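Local coordinates for protein Per a 4 allergen (Periplaneta americana, PDB 3EBW) that is a major cockroach allergen bound by IgE, with a lipocalin-like beta barrel that probably carries a small hydrophobic ligand, at residues A[26-31]-A[116-121]. Residues are numbered along the deposited sequence; the frame is centred on the assembly and turned at random.
Sequences FRTPNS and YSRHLY
Tyr121 O takes the N-H of Thr28 at 2.9 Å, the donor lying almost in line with the carbonyl bond although the N-H is bent, at 147°; it also receives a CA-H...O contact from Arg27 CA. The return bond uses a side chain: Tyr121 N gives its hydrogen to Thr28 OG1 at 3.0 Å, nearly straight at 169°. Threonine suits this place because, with chi1 at -79°, OG1 stands beside its own backbone N and faces the neighbouring strand, doing the work of a backbone carbonyl as strand 20-27 runs out. The hydroxyl lies at the edge of the Tyr121 ring, near its plane; the large ring itself leads away from 26-31 and packs on Ile6 and on Ile107 and Ala109 of strand 106-112. In this lipocalin-like barrel, strand 20-27 pairs antiparallel with 119-125, and Phe26 and Ile123 continue the backbone bonding. CG2, the other branch of Thr28, meets Leu120 CD1 at 3.7 Å, the side chains crossing at about a right angle. The same leucine methyl touches Asn30 CB at 3.7 Å, and Leu112 packs against Leu120 and Asn30, apolar surroundings that suit leucine. Arg118 reaches Thr28 from the opposite direction, its NH2 3.0 Å from Pro29 O at a poor angle. Long and rich in N-H groups, arginine suits the subunit interface: NH2 bonds Gly50 O and NH1 bonds Thr16 OG1, both of the second subunit.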
loop_
_atom_site.group_PDB
_atom_site.type_symbol
_atom_site.label_atom_id
_atom_site.label_comp_id
_atom_site.label_asym_id
_atom_site.label_seq_id
_atom_site.Cartn_x
_atom_site.Cartn_y
_atom_site.Cartn_z
ATOM N N PHE A 26 2.053 12.298 -0.218
ATOM C CA PHE A 26 1.934 10.995 0.418
ATOM C C PHE A 26 0.526 10.534 0.131
ATOM O O PHE A 26 -0.342 11.358 -0.131
ATOM C CB PHE A 26 2.142 11.085 1.919
ATOM C CG PHE A 26 3.456 11.643 2.300
ATOM C CD1 PHE A 26 3.711 12.990 2.158
ATOM C CD2 PHE A 26 4.451 10.822 2.796
ATOM C CE1 PHE A 26 4.948 13.516 2.509
ATOM C CE2 PHE A 26 5.684 11.332 3.149
ATOM C CZ PHE A 26 5.940 12.677 3.007
ATOM N N ARG A 27 0.295 9.229 0.174
ATOM C CA ARG A 27 -1.030 8.697 -0.092
ATOM C C ARG A 27 -1.160 7.315 0.511
ATOM O O ARG A 27 -0.163 6.621 0.705
ATOM C CB ARG A 27 -1.272 8.568 -1.596
ATOM C CG ARG A 27 -0.427 7.465 -2.231
ATOM C CD ARG A 27 -0.879 7.062 -3.617
ATOM N NE ARG A 27 -0.097 7.712 -4.667
ATOM C CZ ARG A 27 0.522 7.067 -5.656
ATOM N NH1 ARG A 27 0.462 5.744 -5.744
ATOM N NH2 ARG A 27 1.209 7.750 -6.556
ATOM N N THR A 28 -2.387 6.917 0.810
ATOM C CA THR A 28 -2.637 5.588 1.321
ATOM C C THR A 28 -2.392 4.727 0.096
ATOM O O THR A 28 -2.957 4.997 -0.964
ATOM C CB THR A 28 -4.110 5.414 1.747
ATOM O OG1 THR A 28 -4.313 6.016 3.028
ATOM C CG2 THR A 28 -4.498 3.934 1.792
ATOM N N PRO A 29 -1.536 3.702 0.207
ATOM C CA PRO A 29 -1.205 2.784 -0.890
ATOM C C PRO A 29 -2.485 2.141 -1.390
ATOM O O PRO A 29 -3.325 1.780 -0.588
ATOM C CB PRO A 29 -0.313 1.751 -0.217
ATOM C CG PRO A 29 0.300 2.492 0.906
ATOM C CD PRO A 29 -0.834 3.319 1.438
ATOM N N ASN A 30 -2.645 1.982 -2.695
ATOM C CA ASN A 30 -3.869 1.370 -3.235
ATOM C C ASN A 30 -3.637 0.991 -4.693
ATOM O O ASN A 30 -2.765 1.558 -5.341
ATOM C CB ASN A 30 -5.044 2.358 -3.183
ATOM C CG ASN A 30 -4.852 3.543 -4.125
ATOM O OD1 ASN A 30 -4.256 4.556 -3.771
ATOM N ND2 ASN A 30 -5.340 3.399 -5.340
ATOM N N SER A 31 -4.434 0.058 -5.203
ATOM C CA SER A 31 -4.299 -0.412 -6.572
ATOM C C SER A 31 -4.438 0.710 -7.589
ATOM O O SER A 31 -3.436 1.263 -8.028
ATOM C CB SER A 31 -5.329 -1.504 -6.849
ATOM O OG SER A 31 -6.625 -1.071 -6.484
ATOM N N TYR A 116 -16.562 1.324 0.167
ATOM C CA TYR A 116 -16.677 2.336 1.201
ATOM C C TYR A 116 -15.951 1.826 2.424
ATOM O O TYR A 116 -15.690 2.577 3.366
ATOM C CB TYR A 116 -18.143 2.570 1.546
ATOM C CG TYR A 116 -18.964 3.077 0.392
ATOM C CD1 TYR A 116 -20.198 2.509 0.095
ATOM C CD2 TYR A 116 -18.515 4.131 -0.401
ATOM C CE1 TYR A 116 -20.972 2.976 -0.967
ATOM C CE2 TYR A 116 -19.279 4.609 -1.466
ATOM C CZ TYR A 116 -20.505 4.024 -1.741
ATOM O OH TYR A 116 -21.263 4.477 -2.794
ATOM N N SER A 117 -15.640 0.533 2.401
ATOM C CA SER A 117 -14.939 -0.128 3.496
ATOM C C SER A 117 -13.505 0.385 3.622
ATOM O O SER A 117 -13.009 0.615 4.731
ATOM C CB SER A 117 -14.929 -1.640 3.262
ATOM O OG SER A 117 -14.235 -2.310 4.297
ATOM N N ARG A 118 -12.860 0.592 2.477
ATOM C CA ARG A 118 -11.475 1.049 2.433
ATOM C C ARG A 118 -11.328 2.572 2.290
ATOM O O ARG A 118 -11.681 3.156 1.251
ATOM C CB ARG A 118 -10.760 0.348 1.269
ATOM C CG ARG A 118 -9.269 0.055 1.476
ATOM C CD ARG A 118 -8.439 1.321 1.552
ATOM N NE ARG A 118 -7.021 1.067 1.797
ATOM C CZ ARG A 118 -6.250 0.342 1.002
ATOM N NH1 ARG A 118 -6.759 -0.208 -0.085
ATOM N NH2 ARG A 118 -4.964 0.192 1.286
ATOM N N HIS A 119 -10.795 3.205 3.328
ATOM C CA HIS A 119 -10.577 4.641 3.290
ATOM C C HIS A 119 -9.223 4.977 2.683
ATOM O O HIS A 119 -8.267 4.211 2.815
ATOM C CB HIS A 119 -10.664 5.232 4.692
ATOM C CG HIS A 119 -12.036 5.169 5.283
ATOM N ND1 HIS A 119 -12.405 5.905 6.386
ATOM C CD2 HIS A 119 -13.135 4.471 4.904
ATOM C CE1 HIS A 119 -13.676 5.669 6.658
ATOM N NE2 HIS A 119 -14.143 4.804 5.774
ATOM N N LEU A 120 -9.129 6.125 2.021
ATOM C CA LEU A 120 -7.869 6.528 1.408
ATOM C C LEU A 120 -7.519 7.943 1.835
ATOM O O LEU A 120 -8.353 8.842 1.733
ATOM C CB LEU A 120 -7.973 6.483 -0.130
ATOM C CG LEU A 120 -8.233 5.205 -0.950
ATOM C CD1 LEU A 120 -7.156 4.184 -0.706
ATOM C CD2 LEU A 120 -9.545 4.611 -0.576
ATOM N N TYR A 121 -6.302 8.160 2.321
ATOM C CA TYR A 121 -5.899 9.526 2.689
ATOM C C TYR A 121 -4.881 10.040 1.686
ATOM O O TYR A 121 -4.047 9.287 1.223
ATOM C CB TYR A 121 -5.301 9.591 4.103
ATOM C CG TYR A 121 -6.309 9.318 5.190
ATOM C CD1 TYR A 121 -6.701 10.325 6.069
ATOM C CD2 TYR A 121 -6.891 8.064 5.317
ATOM C CE1 TYR A 121 -7.634 10.094 7.043
ATOM C CE2 TYR A 121 -7.828 7.820 6.281
ATOM C CZ TYR A 121 -8.200 8.839 7.153
ATOM O OH TYR A 121 -9.103 8.585 8.161
#